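Local atomic coordinates of D-lactate dehydrogenase (Fermentative) (Pseudomonas aeruginosa, PDB entry 5Z20), a protein that catalyses the NAD-dependent interconversion of D-lactate and pyruvate, probably working mainly to reduce pyruvate with NADH during fermentation. Residues G272-E277 with A310-L315; V217-P222 with L245-R250; A66-D71 with L90-Y95. All blocks are in the same frame, centred on the assembly; numbering follows the deposited sequence.

Contact 1: G272-E277 with A310-L315; sequences GLDVYE and AHQAFL. With NAI (1,4-dihydronicotinamide adenine dinucleotide), chain L; OXM (oxamic acid), chain M.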
loop_
_atom_site.group_PDB
_atom_site.type_symbol
_atom_site.label_atom_id
_atom_site.label_comp_id
_atom_site.label_asym_id
_atom_site.label_seq_id
_atom_site.Cartn_x
_atom_site.Cartn_y
_atom_site.Cartn_z
ATOM N N GLY B 272 -3.110 -2.621 -19.024
ATOM C CA GLY B 272 -3.341 -1.322 -18.483
ATOM C C GLY B 272 -4.730 -0.854 -18.850
ATOM O O GLY B 272 -5.039 -0.723 -20.046
ATOM N N LEU B 273 -5.527 -0.524 -17.863
ATOM C CA LEU B 273 -6.848 -0.039 -18.120
ATOM C C LEU B 273 -7.045 1.331 -17.515
ATOM O O LEU B 273 -6.689 1.527 -16.353
ATOM C CB LEU B 273 -7.903 -0.941 -17.442
ATOM C CG LEU B 273 -7.969 -2.397 -17.875
ATOM C CD1 LEU B 273 -9.159 -3.055 -17.154
ATOM C CD2 LEU B 273 -8.080 -2.582 -19.390
ATOM N N ASP B 274 -7.656 2.246 -18.278
ATOM C CA ASP B 274 -8.175 3.499 -17.692
ATOM C C ASP B 274 -9.714 3.462 -17.643
ATOM O O ASP B 274 -10.325 4.408 -17.221
ATOM C CB ASP B 274 -7.681 4.689 -18.502
ATOM C CG ASP B 274 -7.985 5.994 -17.868
ATOM O OD1 ASP B 274 -7.667 6.135 -16.646
ATOM O OD2 ASP B 274 -8.615 6.887 -18.512
ATOM N N VAL B 275 -10.308 2.393 -18.177
ATOM C CA VAL B 275 -11.728 2.246 -18.354
ATOM C C VAL B 275 -12.143 0.817 -18.107
ATOM O O VAL B 275 -11.349 -0.120 -18.229
ATOM C CB VAL B 275 -12.211 2.650 -19.763
ATOM C CG1 VAL B 275 -11.963 4.139 -19.965
ATOM C CG2 VAL B 275 -11.519 1.835 -20.857
ATOM N N TYR B 276 -13.384 0.662 -17.729
ATOM C CA TYR B 276 -13.927 -0.663 -17.404
ATOM C C TYR B 276 -15.423 -0.704 -17.788
ATOM O O TYR B 276 -16.173 0.260 -17.535
ATOM C CB TYR B 276 -13.687 -1.011 -15.906
ATOM C CG TYR B 276 -14.266 -2.336 -15.502
ATOM C CD1 TYR B 276 -13.796 -3.550 -16.063
ATOM C CD2 TYR B 276 -15.337 -2.409 -14.627
ATOM C CE1 TYR B 276 -14.392 -4.771 -15.755
ATOM C CE2 TYR B 276 -15.920 -3.619 -14.287
ATOM C CZ TYR B 276 -15.447 -4.801 -14.856
ATOM O OH TYR B 276 -16.031 -5.978 -14.580
ATOM N N GLU B 277 -15.870 -1.843 -18.282
ATOM C CA GLU B 277 -17.220 -1.962 -18.812
ATOM C C GLU B 277 -18.299 -1.622 -17.817
ATOM O O GLU B 277 -19.238 -0.900 -18.171
ATOM C CB GLU B 277 -17.435 -3.337 -19.397
ATOM C CG GLU B 277 -18.814 -3.571 -19.984
ATOM C CD GLU B 277 -18.854 -4.740 -20.990
ATOM O OE1 GLU B 277 -17.861 -5.462 -21.217
ATOM O OE2 GLU B 277 -19.913 -4.942 -21.555
ATOM N N ALA B 310 -8.633 5.060 -12.754
ATOM C CA ALA B 310 -10.096 5.233 -12.750
ATOM C C ALA B 310 -10.574 6.315 -13.704
ATOM O O ALA B 310 -11.145 7.360 -13.297
ATOM C CB ALA B 310 -10.581 5.477 -11.321
ATOM N N HIS B 311 -10.306 6.069 -14.981
ATOM C CA HIS B 311 -10.766 6.949 -16.051
ATOM C C HIS B 311 -10.274 8.377 -15.897
ATOM O O HIS B 311 -11.064 9.336 -15.887
ATOM C CB HIS B 311 -12.313 6.928 -16.158
ATOM C CG HIS B 311 -12.820 7.254 -17.502
ATOM N ND1 HIS B 311 -13.965 6.680 -18.031
ATOM C CD2 HIS B 311 -12.373 8.133 -18.435
ATOM C CE1 HIS B 311 -14.183 7.165 -19.245
ATOM N NE2 HIS B 311 -13.239 8.060 -19.510
ATOM N N GLN B 312 -8.969 8.490 -15.754
ATOM C CA GLN B 312 -8.315 9.771 -15.545
ATOM C C GLN B 312 -7.406 10.124 -16.699
ATOM O O GLN B 312 -6.624 11.076 -16.571
ATOM C CB GLN B 312 -7.496 9.768 -14.216
ATOM C CG GLN B 312 -6.365 8.728 -14.212
ATOM C CD GLN B 312 -5.409 8.855 -13.012
ATOM O OE1 GLN B 312 -5.564 8.148 -12.035
ATOM N NE2 GLN B 312 -4.482 9.780 -13.088
ATOM N N ALA B 313 -7.494 9.425 -17.839
ATOM C CA ALA B 313 -6.632 9.809 -18.952
ATOM C C ALA B 313 -6.858 11.252 -19.442
ATOM O O ALA B 313 -5.937 11.895 -19.938
ATOM C CB ALA B 313 -6.827 8.865 -20.111
ATOM N N PHE B 314 -8.092 11.752 -19.316
ATOM C CA PHE B 314 -8.434 13.138 -19.658
ATOM C C PHE B 314 -7.977 14.123 -18.648
ATOM O O PHE B 314 -8.071 15.341 -18.876
ATOM C CB PHE B 314 -9.972 13.303 -19.790
ATOM C CG PHE B 314 -10.683 13.367 -18.511
ATOM C CD1 PHE B 314 -11.012 12.201 -17.803
ATOM C CD2 PHE B 314 -11.100 14.526 -18.010
ATOM C CE1 PHE B 314 -11.704 12.256 -16.577
ATOM C CE2 PHE B 314 -11.810 14.586 -16.824
ATOM C CZ PHE B 314 -12.066 13.450 -16.080
ATOM N N LEU B 315 -7.471 13.666 -17.506
ATOM C CA LEU B 315 -7.365 14.538 -16.350
ATOM C C LEU B 315 -6.006 15.277 -16.236
ATOM O O LEU B 315 -5.155 14.901 -15.431
ATOM C CB LEU B 315 -7.645 13.719 -15.058
ATOM C CG LEU B 315 -7.905 14.526 -13.815
ATOM C CD1 LEU B 315 -9.316 15.073 -13.793
ATOM C CD2 LEU B 315 -7.615 13.735 -12.534
HETATM P PA NAI L . -11.580 10.215 -33.304
HETATM O O1A NAI L . -12.908 10.146 -33.758
HETATM O O2A NAI L . -10.719 11.308 -33.664
HETATM O O5B NAI L . -10.931 8.917 -33.784
HETATM C C5B NAI L . -11.477 7.654 -33.649
HETATM C C4B NAI L . -10.803 6.749 -34.647
HETATM O O4B NAI L . -11.278 5.432 -34.482
HETATM C C3B NAI L . -11.003 7.180 -36.105
HETATM O O3B NAI L . -9.870 7.081 -36.937
HETATM C C2B NAI L . -11.958 6.128 -36.533
HETATM O O2B NAI L . -11.995 5.840 -37.905
HETATM C C1B NAI L . -11.512 4.918 -35.747
HETATM N N9A NAI L . -12.538 3.872 -35.803
HETATM C C8A NAI L . -13.838 4.073 -35.951
HETATM N N7A NAI L . -14.497 2.964 -36.007
HETATM C C5A NAI L . -13.639 1.997 -35.902
HETATM C C6A NAI L . -13.729 0.540 -35.892
HETATM N N6A NAI L . -14.900 -0.061 -36.013
HETATM N N1A NAI L . -12.602 -0.137 -35.751
HETATM C C2A NAI L . -11.449 0.486 -35.653
HETATM N N3A NAI L . -11.302 1.797 -35.649
HETATM C C4A NAI L . -12.335 2.593 -35.783
HETATM O O3 NAI L . -11.729 10.016 -31.762
HETATM P PN NAI L . -10.674 10.327 -30.653
HETATM O O1N NAI L . -10.740 11.708 -30.371
HETATM O O2N NAI L . -9.441 9.749 -31.032
HETATM O O5D NAI L . -11.339 9.519 -29.542
HETATM C C5D NAI L . -11.139 8.151 -29.368
HETATM C C4D NAI L . -11.950 7.576 -28.217
HETATM O O4D NAI L . -11.272 7.541 -26.988
HETATM C C3D NAI L . -13.248 8.276 -27.921
HETATM O O3D NAI L . -14.314 7.783 -28.690
HETATM C C2D NAI L . -13.463 8.002 -26.453
HETATM O O2D NAI L . -14.307 6.908 -26.228
HETATM C C1D NAI L . -12.114 7.652 -25.907
HETATM N N1N NAI L . -11.675 8.671 -24.978
HETATM C C2N NAI L . -11.279 8.312 -23.778
HETATM C C3N NAI L . -10.833 9.223 -22.845
HETATM C C7N NAI L . -10.382 8.771 -21.472
HETATM O O7N NAI L . -10.418 9.508 -20.567
HETATM N N7N NAI L . -9.949 7.582 -21.229
HETATM C C4N NAI L . -10.876 10.564 -23.205
HETATM C C5N NAI L . -11.309 10.923 -24.454
HETATM C C6N NAI L . -11.696 9.943 -25.330
HETATM C C1 OXM M . -13.534 10.938 -21.718
HETATM N N1 OXM M . -13.054 11.657 -20.705
HETATM O O1 OXM M . -13.546 9.718 -21.692
HETATM C C2 OXM M . -14.057 11.634 -22.890
HETATM O O2 OXM M . -14.845 11.031 -23.650
HETATM O O3 OXM M . -13.703 12.814 -23.103
#

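Contact 2: V217-P222 with L245-R250; sequences VSLHCP and LINTGR. With NAI (1,4-dihydronicotinamide adenine dinucleotide), chain L; OXM (oxamic acid), chain M.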
loop_
_atom_site.group_PDB
_atom_site.type_symbol
_atom_site.label_atom_id
_atom_site.label_comp_id
_atom_site.label_asym_id
_atom_site.label_seq_id
_atom_site.Cartn_x
_atom_site.Cartn_y
_atom_site.Cartn_z
ATOM N N VAL B 217 -0.435 -3.379 -27.751
ATOM C CA VAL B 217 -1.608 -2.957 -28.467
ATOM C C VAL B 217 -2.331 -1.928 -27.641
ATOM O O VAL B 217 -2.523 -2.136 -26.438
ATOM C CB VAL B 217 -2.575 -4.156 -28.676
ATOM C CG1 VAL B 217 -3.898 -3.729 -29.289
ATOM C CG2 VAL B 217 -1.907 -5.221 -29.563
ATOM N N SER B 218 -2.781 -0.866 -28.284
ATOM C CA SER B 218 -3.497 0.200 -27.599
ATOM C C SER B 218 -4.748 0.554 -28.369
ATOM O O SER B 218 -4.684 0.751 -29.583
ATOM C CB SER B 218 -2.621 1.490 -27.496
ATOM O OG SER B 218 -3.252 2.405 -26.610
ATOM N N LEU B 219 -5.870 0.634 -27.670
ATOM C CA LEU B 219 -7.193 0.874 -28.227
ATOM C C LEU B 219 -7.557 2.349 -28.156
ATOM O O LEU B 219 -7.580 2.952 -27.089
ATOM C CB LEU B 219 -8.263 0.080 -27.429
ATOM C CG LEU B 219 -7.979 -1.424 -27.260
ATOM C CD1 LEU B 219 -9.018 -2.083 -26.387
ATOM C CD2 LEU B 219 -8.022 -2.064 -28.622
ATOM N N HIS B 220 -7.887 2.892 -29.316
ATOM C CA HIS B 220 -8.277 4.296 -29.448
ATOM C C HIS B 220 -9.413 4.517 -30.447
ATOM O O HIS B 220 -9.577 5.586 -30.987
ATOM C CB HIS B 220 -7.040 5.136 -29.820
ATOM C CG HIS B 220 -5.936 5.051 -28.813
ATOM N ND1 HIS B 220 -6.009 5.657 -27.569
ATOM C CD2 HIS B 220 -4.747 4.415 -28.844
ATOM C CE1 HIS B 220 -4.863 5.489 -26.944
ATOM N NE2 HIS B 220 -4.089 4.723 -27.683
ATOM N N CYS B 221 -10.245 3.502 -30.617
ATOM C CA CYS B 221 -11.424 3.599 -31.402
ATOM C C CYS B 221 -12.563 3.932 -30.487
ATOM O O CYS B 221 -12.539 3.588 -29.303
ATOM C CB CYS B 221 -11.682 2.263 -32.144
ATOM S SG CYS B 221 -11.772 0.820 -31.056
ATOM N N PRO B 222 -13.613 4.524 -31.029
ATOM C CA PRO B 222 -14.785 4.724 -30.211
ATOM C C PRO B 222 -15.531 3.422 -29.918
ATOM O O PRO B 222 -15.321 2.428 -30.595
ATOM C CB PRO B 222 -15.673 5.647 -31.073
ATOM C CG PRO B 222 -15.123 5.589 -32.459
ATOM C CD PRO B 222 -13.775 4.980 -32.416
ATOM N N LEU B 245 -1.526 -5.164 -23.471
ATOM C CA LEU B 245 -2.713 -4.521 -23.976
ATOM C C LEU B 245 -3.047 -3.286 -23.103
ATOM O O LEU B 245 -3.092 -3.385 -21.894
ATOM C CB LEU B 245 -3.905 -5.499 -23.920
ATOM C CG LEU B 245 -5.233 -4.892 -24.377
ATOM C CD1 LEU B 245 -5.229 -4.480 -25.850
ATOM C CD2 LEU B 245 -6.400 -5.864 -24.132
ATOM N N ILE B 246 -3.365 -2.181 -23.752
ATOM C CA ILE B 246 -3.735 -0.919 -23.143
ATOM C C ILE B 246 -5.093 -0.469 -23.630
ATOM O O ILE B 246 -5.337 -0.409 -24.857
ATOM C CB ILE B 246 -2.721 0.203 -23.499
ATOM C CG1 ILE B 246 -1.311 -0.138 -23.147
ATOM C CG2 ILE B 246 -3.089 1.508 -22.792
ATOM C CD1 ILE B 246 -1.027 -0.415 -21.658
ATOM N N ASN B 247 -5.984 -0.168 -22.683
ATOM C CA ASN B 247 -7.313 0.312 -22.992
ATOM C C ASN B 247 -7.648 1.604 -22.279
ATOM O O ASN B 247 -8.018 1.598 -21.130
ATOM C CB ASN B 247 -8.406 -0.724 -22.717
ATOM C CG ASN B 247 -9.753 -0.292 -23.237
ATOM O OD1 ASN B 247 -9.876 0.673 -24.010
ATOM N ND2 ASN B 247 -10.801 -0.968 -22.771
ATOM N N THR B 248 -7.464 2.701 -23.004
ATOM C CA THR B 248 -7.867 4.026 -22.598
ATOM C C THR B 248 -9.025 4.547 -23.481
ATOM O O THR B 248 -9.277 5.756 -23.566
ATOM C CB THR B 248 -6.702 5.049 -22.714
ATOM O OG1 THR B 248 -6.261 5.142 -24.052
ATOM C CG2 THR B 248 -5.556 4.692 -21.792
ATOM N N GLY B 249 -9.735 3.617 -24.113
ATOM C CA GLY B 249 -10.903 3.916 -24.967
ATOM C C GLY B 249 -12.195 3.858 -24.181
ATOM O O GLY B 249 -12.601 4.869 -23.571
ATOM N N ARG B 250 -12.834 2.679 -24.165
ATOM C CA ARG B 250 -14.049 2.446 -23.344
ATOM C C ARG B 250 -14.019 1.067 -22.833
ATOM O O ARG B 250 -13.492 0.152 -23.481
ATOM C CB ARG B 250 -15.329 2.664 -24.175
ATOM C CG ARG B 250 -15.669 4.117 -24.485
ATOM C CD ARG B 250 -16.153 4.861 -23.263
ATOM N NE ARG B 250 -16.502 6.253 -23.503
ATOM C CZ ARG B 250 -15.670 7.288 -23.383
ATOM N NH1 ARG B 250 -14.409 7.112 -23.041
ATOM N NH2 ARG B 250 -16.135 8.560 -23.557
HETATM P PA NAI L . -11.580 10.215 -33.304
HETATM O O1A NAI L . -12.908 10.146 -33.758
HETATM O O2A NAI L . -10.719 11.308 -33.664
HETATM O O5B NAI L . -10.931 8.917 -33.784
HETATM C C5B NAI L . -11.477 7.654 -33.649
HETATM C C4B NAI L . -10.803 6.749 -34.647
HETATM O O4B NAI L . -11.278 5.432 -34.482
HETATM C C3B NAI L . -11.003 7.180 -36.105
HETATM O O3B NAI L . -9.870 7.081 -36.937
HETATM C C2B NAI L . -11.958 6.128 -36.533
HETATM O O2B NAI L . -11.995 5.840 -37.905
HETATM C C1B NAI L . -11.512 4.918 -35.747
HETATM N N9A NAI L . -12.538 3.872 -35.803
HETATM C C8A NAI L . -13.838 4.073 -35.951
HETATM N N7A NAI L . -14.497 2.964 -36.007
HETATM C C5A NAI L . -13.639 1.997 -35.902
HETATM C C6A NAI L . -13.729 0.540 -35.892
HETATM N N6A NAI L . -14.900 -0.061 -36.013
HETATM N N1A NAI L . -12.602 -0.137 -35.751
HETATM C C2A NAI L . -11.449 0.486 -35.653
HETATM N N3A NAI L . -11.302 1.797 -35.649
HETATM C C4A NAI L . -12.335 2.593 -35.783
HETATM O O3 NAI L . -11.729 10.016 -31.762
HETATM P PN NAI L . -10.674 10.327 -30.653
HETATM O O1N NAI L . -10.740 11.708 -30.371
HETATM O O2N NAI L . -9.441 9.749 -31.032
HETATM O O5D NAI L . -11.339 9.519 -29.542
HETATM C C5D NAI L . -11.139 8.151 -29.368
HETATM C C4D NAI L . -11.950 7.576 -28.217
HETATM O O4D NAI L . -11.272 7.541 -26.988
HETATM C C3D NAI L . -13.248 8.276 -27.921
HETATM O O3D NAI L . -14.314 7.783 -28.690
HETATM C C2D NAI L . -13.463 8.002 -26.453
HETATM O O2D NAI L . -14.307 6.908 -26.228
HETATM C C1D NAI L . -12.114 7.652 -25.907
HETATM N N1N NAI L . -11.675 8.671 -24.978
HETATM C C2N NAI L . -11.279 8.312 -23.778
HETATM C C3N NAI L . -10.833 9.223 -22.845
HETATM C C7N NAI L . -10.382 8.771 -21.472
HETATM O O7N NAI L . -10.418 9.508 -20.567
HETATM N N7N NAI L . -9.949 7.582 -21.229
HETATM C C4N NAI L . -10.876 10.564 -23.205
HETATM C C5N NAI L . -11.309 10.923 -24.454
HETATM C C6N NAI L . -11.696 9.943 -25.330
HETATM C C1 OXM M . -13.534 10.938 -21.718
HETATM N N1 OXM M . -13.054 11.657 -20.705
HETATM O O1 OXM M . -13.546 9.718 -21.692
HETATM C C2 OXM M . -14.057 11.634 -22.890
HETATM O O2 OXM M . -14.845 11.031 -23.650
HETATM O O3 OXM M . -13.703 12.814 -23.103
HETATM O O HOH W 1 -5.727 2.690 -25.291
HETATM O O HOH W 2 -8.573 6.621 -26.280
#

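Contact 3: A66-D71 with L90-Y95; sequences AFVNDD and LRSAGY. With OXM (oxamic acid), chain M.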
loop_
_atom_site.group_PDB
_atom_site.type_symbol
_atom_site.label_atom_id
_atom_site.label_comp_id
_atom_site.label_asym_id
_atom_site.label_seq_id
_atom_site.Cartn_x
_atom_site.Cartn_y
_atom_site.Cartn_z
ATOM N N ALA B 66 -23.496 16.859 -18.968
ATOM C CA ALA B 66 -23.303 15.474 -18.579
ATOM C C ALA B 66 -21.897 14.999 -18.893
ATOM O O ALA B 66 -21.239 15.506 -19.837
ATOM C CB ALA B 66 -24.278 14.595 -19.320
ATOM N N PHE B 67 -21.520 13.936 -18.180
ATOM C CA PHE B 67 -20.238 13.301 -18.360
ATOM C C PHE B 67 -20.439 11.884 -18.832
ATOM O O PHE B 67 -21.568 11.454 -19.086
ATOM C CB PHE B 67 -19.387 13.464 -17.092
ATOM C CG PHE B 67 -17.940 13.104 -17.265
ATOM C CD1 PHE B 67 -17.186 13.586 -18.322
ATOM C CD2 PHE B 67 -17.320 12.283 -16.342
ATOM C CE1 PHE B 67 -15.844 13.252 -18.464
ATOM C CE2 PHE B 67 -15.998 11.957 -16.461
ATOM C CZ PHE B 67 -15.246 12.434 -17.516
ATOM N N VAL B 68 -19.346 11.149 -18.988
ATOM C CA VAL B 68 -19.343 9.938 -19.801
ATOM C C VAL B 68 -20.049 8.787 -19.140
ATOM O O VAL B 68 -20.369 7.796 -19.797
ATOM C CB VAL B 68 -17.911 9.513 -20.167
ATOM C CG1 VAL B 68 -17.228 10.635 -20.949
ATOM C CG2 VAL B 68 -17.073 9.223 -18.931
ATOM N N ASN B 69 -20.307 8.882 -17.850
ATOM C CA ASN B 69 -21.029 7.792 -17.264
ATOM C C ASN B 69 -22.469 8.188 -16.890
ATOM O O ASN B 69 -23.120 7.519 -16.128
ATOM C CB ASN B 69 -20.213 7.191 -16.096
ATOM C CG ASN B 69 -18.893 6.459 -16.586
ATOM O OD1 ASN B 69 -18.795 5.888 -17.724
ATOM N ND2 ASN B 69 -17.899 6.413 -15.663
ATOM N N ASP B 70 -22.945 9.300 -17.394
ATOM C CA ASP B 70 -24.297 9.634 -17.209
ATOM C C ASP B 70 -25.103 8.877 -18.278
ATOM O O ASP B 70 -24.627 8.651 -19.357
ATOM C CB ASP B 70 -24.478 11.160 -17.336
ATOM C CG ASP B 70 -23.942 11.897 -16.132
ATOM O OD1 ASP B 70 -24.174 11.456 -14.990
ATOM O OD2 ASP B 70 -23.168 12.845 -16.304
ATOM N N ASP B 71 -26.333 8.524 -17.939
ATOM C CA ASP B 71 -27.163 7.723 -18.803
ATOM C C ASP B 71 -28.070 8.631 -19.625
ATOM O O ASP B 71 -28.968 9.251 -19.091
ATOM C CB ASP B 71 -27.985 6.778 -17.942
ATOM C CG ASP B 71 -28.943 5.953 -18.745
ATOM O OD1 ASP B 71 -29.089 6.095 -19.981
ATOM O OD2 ASP B 71 -29.631 5.170 -18.089
ATOM N N LEU B 90 -22.227 17.830 -23.515
ATOM C CA LEU B 90 -21.309 16.750 -23.030
ATOM C C LEU B 90 -20.007 17.397 -22.751
ATOM O O LEU B 90 -19.383 17.987 -23.659
ATOM C CB LEU B 90 -21.114 15.700 -24.086
ATOM C CG LEU B 90 -22.395 15.098 -24.698
ATOM C CD1 LEU B 90 -22.061 13.967 -25.686
ATOM C CD2 LEU B 90 -23.312 14.510 -23.609
ATOM N N ARG B 91 -19.544 17.268 -21.515
ATOM C CA ARG B 91 -18.214 17.727 -21.165
ATOM C C ARG B 91 -17.198 16.630 -21.422
ATOM O O ARG B 91 -16.400 16.279 -20.537
ATOM C CB ARG B 91 -18.169 18.323 -19.744
ATOM C CG ARG B 91 -18.576 17.382 -18.593
ATOM C CD ARG B 91 -18.348 18.093 -17.279
ATOM N NE ARG B 91 -18.390 17.190 -16.117
ATOM C CZ ARG B 91 -19.518 16.799 -15.518
ATOM N NH1 ARG B 91 -20.723 17.228 -15.972
ATOM N NH2 ARG B 91 -19.470 16.001 -14.480
ATOM N N SER B 92 -17.189 16.140 -22.656
ATOM C CA SER B 92 -16.442 14.954 -23.028
ATOM C C SER B 92 -16.260 14.906 -24.528
ATOM O O SER B 92 -16.971 15.643 -25.261
ATOM C CB SER B 92 -17.172 13.697 -22.613
ATOM O OG SER B 92 -18.401 13.474 -23.317
ATOM N N ALA B 93 -15.359 14.080 -25.016
ATOM C CA ALA B 93 -15.282 13.864 -26.438
ATOM C C ALA B 93 -16.223 12.763 -26.854
ATOM O O ALA B 93 -16.904 12.854 -27.871
ATOM C CB ALA B 93 -13.872 13.485 -26.833
ATOM N N GLY B 94 -16.185 11.681 -26.100
ATOM C CA GLY B 94 -17.022 10.543 -26.419
ATOM C C GLY B 94 -18.510 10.713 -26.156
ATOM O O GLY B 94 -18.896 11.504 -25.291
ATOM N N TYR B 95 -19.318 9.919 -26.857
ATOM C CA TYR B 95 -20.773 10.086 -26.826
ATOM C C TYR B 95 -21.564 8.774 -26.979
ATOM O O TYR B 95 -22.791 8.826 -27.236
ATOM C CB TYR B 95 -21.215 11.117 -27.882
ATOM C CG TYR B 95 -20.666 10.799 -29.241
ATOM C CD1 TYR B 95 -21.232 9.802 -29.996
ATOM C CD2 TYR B 95 -19.518 11.450 -29.748
ATOM C CE1 TYR B 95 -20.721 9.514 -31.246
ATOM C CE2 TYR B 95 -18.983 11.122 -30.976
ATOM C CZ TYR B 95 -19.588 10.133 -31.695
ATOM O OH TYR B 95 -19.137 9.801 -32.927
HETATM C C1 OXM M . -13.534 10.938 -21.718
HETATM N N1 OXM M . -13.054 11.657 -20.705
HETATM O O1 OXM M . -13.546 9.718 -21.692
HETATM C C2 OXM M . -14.057 11.634 -22.890
HETATM O O2 OXM M . -14.845 11.031 -23.650
HETATM O O3 OXM M . -13.703 12.814 -23.103
HETATM O O HOH W 3 -20.455 13.443 -21.476
#

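Contact 1: G272-E277 with A310-L315
D274 carries its carboxylate onto two successive backbone amides of the 310-315 loop. Q312 N donates to OD1 of D274 at 2.8 Å, using the syn lone pair of OD1, the one on the side of OD2, whereas A313 N reaches D274 OD2 at 2.9 Å from 40° above the carboxylate plane. With CG anti to the backbone N (chi1 -171°), the carboxylate is swung across to the loop. T309 OG1 adds a further bond to OD1, and the carboxamide of the bound NADH completes the set: its N7N donates to D274 OD2 at 3.1 Å, almost straight at 167°. Each oxygen thus has at least two partners, which should fix the rotation of the carboxylate and help orient the nicotinamide.

H311 serves the other ligand. Its NE2 donates to O1 of oxamate, a pyruvate analogue, at 2.8 Å, with O1 in the ring plane; ND1 bonds to E279.

V275 CG1 lies over one face of H311, 3.9 Å from the ring centroid, in a CH-pi contact. F314 is a van der Waals neighbour of oxamate, its CD1 3.6 Å from N1.

R134 of the second subunit bonds to A313 O. Within the chain, D274 follows directly on strand 268-273, which runs beside strand 306-308, and helix 118-134 covers A313 through V121 and H124.

Contact 2: V217-P222 with L245-R250
L219 and N247 come together through different first torsions: CG of L219 stands anti to its carbonyl carbon (chi1 -52°), while N247 puts CG opposite its backbone N (chi1 -171°). L219 CD1 consequently lies against the amide carbon CG of N247 at 3.7 Å. The amide itself is held by its own loop. OD1 of N247 accepts from G249 N at 2.9 Å, an Asx turn, and ND2 of N247 donates to R250 O at 3.0 Å in a nearly straight bond of 170°. Side chain and turn therefore fix one another.

Earlier along both segments the strands run parallel, V217 beside L245 and S218 beside I246. I246 N bonds to V217 O at 2.8 Å, and L219 N to I246 O at 3.0 Å; V217 CG1 and L245 CD1 pack beside them. Farther on, water 1 bridges the segments: it accepts from T248 N at 2.9 Å, donates to L219 O and also bonds S218 OG.

The loops beyond the strands meet the ligands. T248 O accepts from the nicotinamide amide N7N at 3.0 Å and from water 2, which also joins H220 ND1 to ribose O4D. R250 NH2 donates to O2 of oxamate at 2.8 Å. NH1 of the same arginine bonds to oxamate O1, and the cofactor hydroxyl O2D sits over the centre of the guanidinium face.

Strands 216-219 and 243-247, joined through helix 233-238 in a beta-alpha-beta crossover, are central strands of the Rossmann-type sheet. Strand 162-166 flanks the first, strand 268-273 the second, and helix 118-134 packs on I246 and T248.

Contact 3: A66-D71 with L90-Y95
V68 and S92 touch beside the oxamate, where two loops leave the ends of neighbouring parallel strands, 63-66 and 87-90, in the five-stranded alpha/beta domain that binds substrate in this family. V68 CG1 presses on S92 CB at 3.5 Å, a tight carbon pair. Immediately next to it the backbone of the second loop takes up the oxamate carboxylate. A93 N donates to oxamate O3 at 2.8 Å, nearly straight at 173°. G94 N donates to oxamate O2 at 2.9 Å. Two successive amides thus hold the two carboxylate oxygens, and V68 CG1 packs close to O2.

One shell out, F67 and R91 pack across the two loops. The F67 ring turns an edge toward R91 O, while its own neighbour V68 lays CG2 over the ring centre. R91 has CG between its backbone N and carbonyl carbon (chi1 60°), from where the chain runs extended past F67. The guanidinium offers a face to the beta carbon rather than the phenyl ring, with R91 NH2 at 3.6 Å from F67 CB; F22 O accepts a bond from NH2.

Backbone bonds and a few polar side chains set these positions. R91 N bonds to A66 O at 3.0 Å, closing the parallel bridge of A66 with L90, and R91 then centres an inverse gamma turn. In the first loop, the type I turn from F67 to D70 brings D70 back beside F67, whose N donates to D70 OD2 at 2.7 Å, practically straight at 176°; S23 and L50 bond to OD1 of the same carboxylate. S92 OG donates to G94 O at 2.8 Å in the carbonyl plane, and water 3 donates both to that OG and to A66 O.

The three contacts close on oxamate from different sides: H311 of contact 1 and R250 of contact 2 come from the Rossmann-type domain, the 90-95 amides of contact 3 from the other. Contacts 1 and 2, with centres about 10 Å apart, share a sheet and the nicotinamide carboxamide; G272 O and N247 N, 2.9 Å apart, probably form a hydrogen bond. Contact 3 lies farther off, its centre about 14 Å from that of contact 1 and 17 Å from that of contact 2, yet it meets both across the cleft. F314 CZ packs on F67 CZ at 3.6 Å, and V68 CG1 lies 3.5 Å from R250 NH2.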